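Local coordinates for protein packaging enzyme P4 (Pseudomonas phage phi6, PDB 4BLO) that hydrolyses nucleoside triphosphates as a hexameric RecA-like motor and probably uses that energy to package RNA into the viral capsid, at residues V144-G149 / F182-D187; V186-P191 / V228-P233. One frame throughout, in Å; residues are numbered along the deposited sequence.

How the contacts relate
Contact 1 and contact 2 lie side by side in the central sheet and share V186 and D187. Strand 184-187 sits between strand 144-147 in contact 1 and strand 226-231 in contact 2. Both contacts are buried in the core, and each also reaches a second subunit, through W148 in contact 1 and through R190 and P191 in contact 2. Contact 1 is regular parallel pairing along most of its length and ends in a weak, long salt bridge. Contact 2 has a single bridge, after which the strands part and the packing turns mainly apolar. D187, close to the bound calcium ion, meets an arginine in contact 1 and a valine in contact 2.

Contact 1 (V144-G149 / F182-D187); sequences VLIRWG and FNVAVD
I146 packs against V184 and V186 in the tight middle of this pair of parallel strands. With chi1 at -61° and the chain extended at chi2, its CD1 reaches V184 CG1 at 3.6 Å and also touches V186 CG2. V144 lies on this same face, which helix 167-179 covers. The backbone is regular here. I146 N donates to A185 O at 2.8 Å, and D187 N donates to I146 O at 2.8 Å.

The side chains at the F182-N183 end are looser. V144 CG2 meets the F182 ring obliquely at 4.3 Å, and N183 is partly exposed. V144 N still donates to N183 O at 3.1 Å. At the other end, W148 N bonds to D187 O at 3.1 Å from above the carbonyl plane. On the opposite face, R147 and D187 run alongside each other. D187 OD2 sits at the edge of the guanidinium, and the two planes are 70° apart. R147 NH2 makes a weak, long salt bridge to D187 OD2 at 3.4 Å. Stronger partners lie outside: D156 and E153 for R147, S133 for D187. D187 lies near the calcium ion and ADP, at the C-terminal ends of the parallel strands, where P-loop NTPases of the RecA type bind nucleotide.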
ATOM      1  N   VAL L 144     -26.148 -11.059 -30.022  1.00 36.68           N
ATOM      2  CA  VAL L 144     -26.356  -9.940 -29.103  1.00 36.61           C
ATOM      3  C   VAL L 144     -24.978  -9.327 -28.778  1.00 38.04           C
ATOM      4  O   VAL L 144     -24.076 -10.041 -28.348  1.00 39.37           O
ATOM      5  CB  VAL L 144     -27.134 -10.401 -27.828  1.00 41.27           C
ATOM      6  CG1 VAL L 144     -27.281  -9.263 -26.824  1.00 39.92           C
ATOM      7  CG2 VAL L 144     -28.511 -10.967 -28.190  1.00 43.34           C
ATOM      8  N   LEU L 145     -24.822  -8.023 -28.995  1.00 31.84           N
ATOM      9  CA  LEU L 145     -23.578  -7.315 -28.713  1.00 30.11           C
ATOM     10  C   LEU L 145     -23.765  -6.363 -27.530  1.00 33.63           C
ATOM     11  O   LEU L 145     -24.395  -5.312 -27.675  1.00 34.15           O
ATOM     12  CB  LEU L 145     -23.055  -6.561 -29.964  1.00 29.95           C
ATOM     13  CG  LEU L 145     -21.866  -5.584 -29.777  1.00 33.36           C
ATOM     14  CD1 LEU L 145     -20.555  -6.307 -29.494  1.00 31.40           C
ATOM     15  CD2 LEU L 145     -21.723  -4.681 -30.976  1.00 38.19           C
ATOM     16  N   ILE L 146     -23.224  -6.754 -26.353  1.00 28.25           N
ATOM     17  CA  ILE L 146     -23.267  -5.940 -25.142  1.00 26.99           C
ATOM     18  C   ILE L 146     -22.138  -4.948 -25.244  1.00 29.04           C
ATOM     19  O   ILE L 146     -20.981  -5.338 -25.442  1.00 27.14           O
ATOM     20  CB  ILE L 146     -23.198  -6.774 -23.835  1.00 29.66           C
ATOM     21  CG1 ILE L 146     -24.387  -7.762 -23.715  1.00 30.74           C
ATOM     22  CG2 ILE L 146     -23.065  -5.856 -22.583  1.00 28.43           C
ATOM     23  CD1 ILE L 146     -24.189  -8.786 -22.651  1.00 33.11           C
ATOM     24  N   ARG L 147     -22.485  -3.654 -25.156  1.00 26.28           N
ATOM     25  CA  ARG L 147     -21.497  -2.587 -25.226  1.00 24.98           C
ATOM     26  C   ARG L 147     -21.364  -1.942 -23.850  1.00 30.21           C
ATOM     27  O   ARG L 147     -22.353  -1.478 -23.265  1.00 32.19           O
ATOM     28  CB  ARG L 147     -21.823  -1.601 -26.335  1.00 22.58           C
ATOM     29  CG  ARG L 147     -21.357  -2.107 -27.683  1.00 22.69           C
ATOM     30  CD  ARG L 147     -20.598  -1.013 -28.428  1.00 26.63           C
ATOM     31  NE  ARG L 147     -19.169  -1.298 -28.596  1.00 26.23           N
ATOM     32  CZ  ARG L 147     -18.235  -0.381 -28.862  1.00 45.50           C
ATOM     33  NH1 ARG L 147     -18.555   0.904 -28.940  1.00 23.77           N
ATOM     34  NH2 ARG L 147     -16.968  -0.740 -29.009  1.00 48.40           N
ATOM     35  N   TRP L 148     -20.139  -1.999 -23.302  1.00 26.71           N
ATOM     36  CA  TRP L 148     -19.849  -1.517 -21.957  1.00 27.12           C
ATOM     37  C   TRP L 148     -18.466  -0.842 -21.919  1.00 33.09           C
ATOM     38  O   TRP L 148     -17.491  -1.406 -22.417  1.00 33.60           O
ATOM     39  CB  TRP L 148     -19.927  -2.727 -21.007  1.00 25.81           C
ATOM     40  CG  TRP L 148     -20.014  -2.438 -19.543  1.00 27.94           C
ATOM     41  CD1 TRP L 148     -20.714  -1.434 -18.933  1.00 31.61           C
ATOM     42  CD2 TRP L 148     -19.484  -3.257 -18.489  1.00 27.76           C
ATOM     43  NE1 TRP L 148     -20.585  -1.536 -17.565  1.00 30.79           N
ATOM     44  CE2 TRP L 148     -19.843  -2.650 -17.264  1.00 31.68           C
ATOM     45  CE3 TRP L 148     -18.701  -4.430 -18.462  1.00 28.33           C
ATOM     46  CZ2 TRP L 148     -19.462  -3.180 -16.028  1.00 30.99           C
ATOM     47  CZ3 TRP L 148     -18.310  -4.942 -17.233  1.00 29.53           C
ATOM     48  CH2 TRP L 148     -18.675  -4.312 -16.035  1.00 30.51           C
ATOM     49  N   GLY L 149     -18.417   0.375 -21.368  1.00 30.17           N
ATOM     50  CA  GLY L 149     -17.199   1.162 -21.180  1.00 30.27           C
ATOM     51  C   GLY L 149     -16.301   1.315 -22.391  1.00 34.78           C
ATOM     52  O   GLY L 149     -15.072   1.250 -22.277  1.00 33.42           O
ATOM     53  N   PHE L 182     -28.813 -17.799 -27.420  1.00 42.51           N
ATOM     54  CA  PHE L 182     -28.233 -16.667 -28.134  1.00 41.42           C
ATOM     55  C   PHE L 182     -26.736 -16.615 -27.995  1.00 47.05           C
ATOM     56  O   PHE L 182     -26.206 -16.962 -26.941  1.00 47.60           O
ATOM     57  CB  PHE L 182     -28.819 -15.332 -27.638  1.00 41.99           C
ATOM     58  CG  PHE L 182     -30.240 -15.084 -28.059  1.00 43.80           C
ATOM     59  CD1 PHE L 182     -30.533 -14.634 -29.340  1.00 47.66           C
ATOM     60  CD2 PHE L 182     -31.287 -15.302 -27.178  1.00 45.76           C
ATOM     61  CE1 PHE L 182     -31.855 -14.413 -29.737  1.00 50.59           C
ATOM     62  CE2 PHE L 182     -32.602 -15.078 -27.567  1.00 50.81           C
ATOM     63  CZ  PHE L 182     -32.881 -14.636 -28.846  1.00 50.17           C
ATOM     64  N   ASN L 183     -26.060 -16.149 -29.045  1.00 44.63           N
ATOM     65  CA  ASN L 183     -24.618 -15.948 -29.066  1.00 43.08           C
ATOM     66  C   ASN L 183     -24.349 -14.541 -28.580  1.00 46.72           C
ATOM     67  O   ASN L 183     -24.457 -13.570 -29.345  1.00 45.64           O
ATOM     68  CB  ASN L 183     -24.057 -16.192 -30.460  1.00 46.25           C
ATOM     69  CG  ASN L 183     -24.122 -17.628 -30.909  1.00 59.94           C
ATOM     70  OD1 ASN L 183     -24.232 -17.912 -32.100  1.00 58.82           O
ATOM     71  ND2 ASN L 183     -24.015 -18.566 -29.981  1.00 45.28           N
ATOM     72  N   VAL L 184     -24.065 -14.434 -27.271  1.00 42.88           N
ATOM     73  CA  VAL L 184     -23.847 -13.177 -26.559  1.00 40.47           C
ATOM     74  C   VAL L 184     -22.362 -12.834 -26.536  1.00 44.21           C
ATOM     75  O   VAL L 184     -21.522 -13.710 -26.314  1.00 43.05           O
ATOM     76  CB  VAL L 184     -24.448 -13.234 -25.126  1.00 43.15           C
ATOM     77  CG1 VAL L 184     -24.289 -11.909 -24.401  1.00 42.03           C
ATOM     78  CG2 VAL L 184     -25.920 -13.624 -25.158  1.00 44.78           C
ATOM     79  N   ALA L 185     -22.048 -11.538 -26.758  1.00 40.71           N
ATOM     80  CA  ALA L 185     -20.692 -11.002 -26.715  1.00 38.92           C
ATOM     81  C   ALA L 185     -20.641  -9.734 -25.895  1.00 44.54           C
ATOM     82  O   ALA L 185     -21.604  -8.966 -25.905  1.00 47.10           O
ATOM     83  CB  ALA L 185     -20.195 -10.731 -28.114  1.00 39.56           C
ATOM     84  N   VAL L 186     -19.522  -9.504 -25.184  1.00 39.13           N
ATOM     85  CA  VAL L 186     -19.322  -8.302 -24.364  1.00 37.42           C
ATOM     86  C   VAL L 186     -18.090  -7.529 -24.842  1.00 38.69           C
ATOM     87  O   VAL L 186     -16.966  -8.030 -24.744  1.00 36.74           O
ATOM     88  CB  VAL L 186     -19.228  -8.594 -22.843  1.00 40.55           C
ATOM     89  CG1 VAL L 186     -19.299  -7.304 -22.032  1.00 39.36           C
ATOM     90  CG2 VAL L 186     -20.322  -9.552 -22.401  1.00 41.39           C
ATOM     91  N   ASP L 187     -18.334  -6.307 -25.368  1.00 35.41           N
ATOM     92  CA  ASP L 187     -17.329  -5.330 -25.801  1.00 34.40           C
ATOM     93  C   ASP L 187     -17.642  -3.978 -25.143  1.00 37.46           C
ATOM     94  O   ASP L 187     -18.540  -3.282 -25.598  1.00 36.73           O
ATOM     95  CB  ASP L 187     -17.267  -5.202 -27.335  1.00 35.79           C
ATOM     96  CG  ASP L 187     -16.044  -4.471 -27.883  1.00 37.38           C
ATOM     97  OD1 ASP L 187     -15.045  -4.321 -27.137  1.00 30.35           O
ATOM     98  OD2 ASP L 187     -16.078  -4.068 -29.071  1.00 51.38           O
TER

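Contact 2 (V186-P191 / V228-P233); sequences VDSVRP and VMVVNP
A chi1 of -62° puts CG of M229 beside its own backbone N, against V186 CG2 at 4.1 Å. A nearly extended chi2 of -160° then carries SD to V189 CG2. These groups sit where two neighbouring parallel strands of the RecA-like P-loop core begin to separate. V186 pairs with M229 in the one beta bridge. V186 N donates to V228 O at 2.8 Å, and V230 N donates to V186 O at 2.8 Å.

Beyond the bridge, a cis peptide bond precedes S188 and the chain leaves the sheet toward helix 190-193. A weak bond from V189 N to V230 O, 3.4 Å long, continues the pairing past the bridge. Apolar packing then takes over. V189 CG1 lies 3.6 Å from V231 CG1, the two side chains pointing the same way. R190 lays its CG along N232 CB at 4.0 Å, while its guanidinium turns to E150 and makes weak bonds to T214 and S250 of a neighbouring subunit. N232 lies near the bound ADP and touches K132 of the P-loop. D187 and V230 meet at an oblique angle across the strands. D187 OD1 lies against both V230 methyls, 3.4 Å from V230 CG2.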
ATOM      1  N   VAL L 186     -19.522  -9.504 -25.184  1.00 39.13           N
ATOM      2  CA  VAL L 186     -19.322  -8.302 -24.364  1.00 37.42           C
ATOM      3  C   VAL L 186     -18.090  -7.529 -24.842  1.00 38.69           C
ATOM      4  O   VAL L 186     -16.966  -8.030 -24.744  1.00 36.74           O
ATOM      5  CB  VAL L 186     -19.228  -8.594 -22.843  1.00 40.55           C
ATOM      6  CG1 VAL L 186     -19.299  -7.304 -22.032  1.00 39.36           C
ATOM      7  CG2 VAL L 186     -20.322  -9.552 -22.401  1.00 41.39           C
ATOM      8  N   ASP L 187     -18.334  -6.307 -25.368  1.00 35.41           N
ATOM      9  CA  ASP L 187     -17.329  -5.330 -25.801  1.00 34.40           C
ATOM     10  C   ASP L 187     -17.642  -3.978 -25.143  1.00 37.46           C
ATOM     11  O   ASP L 187     -18.540  -3.282 -25.598  1.00 36.73           O
ATOM     12  CB  ASP L 187     -17.267  -5.202 -27.335  1.00 35.79           C
ATOM     13  CG  ASP L 187     -16.044  -4.471 -27.883  1.00 37.38           C
ATOM     14  OD1 ASP L 187     -15.045  -4.321 -27.137  1.00 30.35           O
ATOM     15  OD2 ASP L 187     -16.078  -4.068 -29.071  1.00 51.38           O
ATOM     16  N   SER L 188     -17.001  -3.639 -24.010  1.00 33.38           N
ATOM     17  CA  SER L 188     -15.856  -4.285 -23.357  1.00 32.35           C
ATOM     18  C   SER L 188     -16.175  -4.769 -21.969  1.00 38.38           C
ATOM     19  O   SER L 188     -17.250  -4.490 -21.436  1.00 39.13           O
ATOM     20  CB  SER L 188     -14.739  -3.250 -23.214  1.00 34.79           C
ATOM     21  OG  SER L 188     -13.443  -3.783 -23.400  1.00 44.18           O
ATOM     22  N   VAL L 189     -15.181  -5.417 -21.346  1.00 34.99           N
ATOM     23  CA  VAL L 189     -15.195  -5.849 -19.955  1.00 34.11           C
ATOM     24  C   VAL L 189     -14.246  -4.880 -19.139  1.00 36.49           C
ATOM     25  O   VAL L 189     -14.208  -4.967 -17.912  1.00 36.69           O
ATOM     26  CB  VAL L 189     -14.866  -7.368 -19.818  1.00 37.27           C
ATOM     27  CG1 VAL L 189     -13.373  -7.636 -19.623  1.00 36.49           C
ATOM     28  CG2 VAL L 189     -15.694  -8.013 -18.722  1.00 36.98           C
ATOM     29  N   ARG L 190     -13.551  -3.921 -19.838  1.00 31.79           N
ATOM     30  CA  ARG L 190     -12.666  -2.866 -19.277  1.00 31.53           C
ATOM     31  C   ARG L 190     -13.241  -2.167 -18.020  1.00 36.70           C
ATOM     32  O   ARG L 190     -12.460  -2.005 -17.092  1.00 37.80           O
ATOM     33  CB  ARG L 190     -12.347  -1.772 -20.305  1.00 29.00           C
ATOM     34  CG  ARG L 190     -11.209  -2.059 -21.276  1.00 35.06           C
ATOM     35  CD  ARG L 190     -10.694  -0.758 -21.919  1.00 37.17           C
ATOM     36  NE  ARG L 190     -11.727   0.016 -22.621  1.00 28.38           N
ATOM     37  CZ  ARG L 190     -11.739   1.343 -22.735  1.00 47.01           C
ATOM     38  NH1 ARG L 190     -10.762   2.073 -22.205  1.00 27.87           N
ATOM     39  NH2 ARG L 190     -12.715   1.949 -23.393  1.00 45.96           N
ATOM     40  N   PRO L 191     -14.547  -1.747 -17.930  1.00 33.73           N
ATOM     41  CA  PRO L 191     -15.034  -1.114 -16.677  1.00 34.30           C
ATOM     42  C   PRO L 191     -14.710  -1.915 -15.398  1.00 37.90           C
ATOM     43  O   PRO L 191     -14.402  -1.326 -14.352  1.00 36.61           O
ATOM     44  CB  PRO L 191     -16.556  -1.050 -16.886  1.00 36.44           C
ATOM     45  CG  PRO L 191     -16.749  -1.053 -18.343  1.00 39.85           C
ATOM     46  CD  PRO L 191     -15.637  -1.832 -18.936  1.00 35.15           C
ATOM     47  N   VAL L 228     -18.588 -14.562 -25.467  1.00 29.23           N
ATOM     48  CA  VAL L 228     -17.284 -14.040 -25.880  1.00 28.60           C
ATOM     49  C   VAL L 228     -17.106 -12.673 -25.204  1.00 31.15           C
ATOM     50  O   VAL L 228     -17.873 -11.757 -25.477  1.00 31.37           O
ATOM     51  CB  VAL L 228     -17.122 -13.946 -27.431  1.00 32.07           C
ATOM     52  CG1 VAL L 228     -15.896 -13.097 -27.828  1.00 30.30           C
ATOM     53  CG2 VAL L 228     -17.054 -15.336 -28.057  1.00 32.96           C
ATOM     54  N   MET L 229     -16.115 -12.540 -24.335  1.00 28.41           N
ATOM     55  CA  MET L 229     -15.818 -11.268 -23.656  1.00 28.78           C
ATOM     56  C   MET L 229     -14.508 -10.707 -24.161  1.00 30.05           C
ATOM     57  O   MET L 229     -13.513 -11.438 -24.172  1.00 28.26           O
ATOM     58  CB  MET L 229     -15.752 -11.437 -22.122  1.00 31.14           C
ATOM     59  CG  MET L 229     -17.050 -11.887 -21.509  1.00 36.13           C
ATOM     60  SD  MET L 229     -17.134 -11.541 -19.740  1.00 41.07           S
ATOM     61  CE  MET L 229     -15.782 -12.501 -19.147  1.00 38.37           C
ATOM     62  N   VAL L 230     -14.486  -9.420 -24.586  1.00 26.35           N
ATOM     63  CA  VAL L 230     -13.219  -8.836 -25.044  1.00 26.80           C
ATOM     64  C   VAL L 230     -12.522  -8.296 -23.807  1.00 33.05           C
ATOM     65  O   VAL L 230     -13.113  -7.530 -23.036  1.00 32.14           O
ATOM     66  CB  VAL L 230     -13.249  -7.845 -26.245  1.00 31.12           C
ATOM     67  CG1 VAL L 230     -14.615  -7.748 -26.888  1.00 30.95           C
ATOM     68  CG2 VAL L 230     -12.658  -6.471 -25.920  1.00 30.82           C
ATOM     69  N   VAL L 231     -11.300  -8.803 -23.567  1.00 32.39           N
ATOM     70  CA  VAL L 231     -10.518  -8.497 -22.372  1.00 33.04           C
ATOM     71  C   VAL L 231      -9.236  -7.718 -22.787  1.00 39.73           C
ATOM     72  O   VAL L 231      -8.350  -8.246 -23.472  1.00 39.60           O
ATOM     73  CB  VAL L 231     -10.262  -9.769 -21.482  1.00 36.75           C
ATOM     74  CG1 VAL L 231     -11.577 -10.425 -21.086  1.00 36.25           C
ATOM     75  CG2 VAL L 231      -9.390 -10.804 -22.169  1.00 37.21           C
ATOM     76  N   ASN L 232      -9.216  -6.413 -22.445  1.00 37.86           N
ATOM     77  CA  ASN L 232      -8.100  -5.528 -22.769  1.00 39.32           C
ATOM     78  C   ASN L 232      -7.299  -5.269 -21.482  1.00 46.35           C
ATOM     79  O   ASN L 232      -7.754  -4.539 -20.595  1.00 44.20           O
ATOM     80  CB  ASN L 232      -8.574  -4.217 -23.435  1.00 39.58           C
ATOM     81  CG  ASN L 232      -7.486  -3.419 -24.158  1.00 64.39           C
ATOM     82  OD1 ASN L 232      -6.347  -3.230 -23.673  1.00 50.09           O
ATOM     83  ND2 ASN L 232      -7.842  -2.871 -25.318  1.00 60.25           N
ATOM     84  N   PRO L 233      -6.103  -5.876 -21.353  1.00 47.34           N
ATOM     85  CA  PRO L 233      -5.332  -5.699 -20.107  1.00 48.53           C
ATOM     86  C   PRO L 233      -4.316  -4.553 -20.150  1.00 56.95           C
ATOM     87  O   PRO L 233      -3.668  -4.333 -21.179  1.00 57.98           O
ATOM     88  CB  PRO L 233      -4.623  -7.047 -19.951  1.00 50.06           C
ATOM     89  CG  PRO L 233      -4.552  -7.625 -21.377  1.00 54.41           C
ATOM     90  CD  PRO L 233      -5.436  -6.815 -22.282  1.00 49.45           C
TER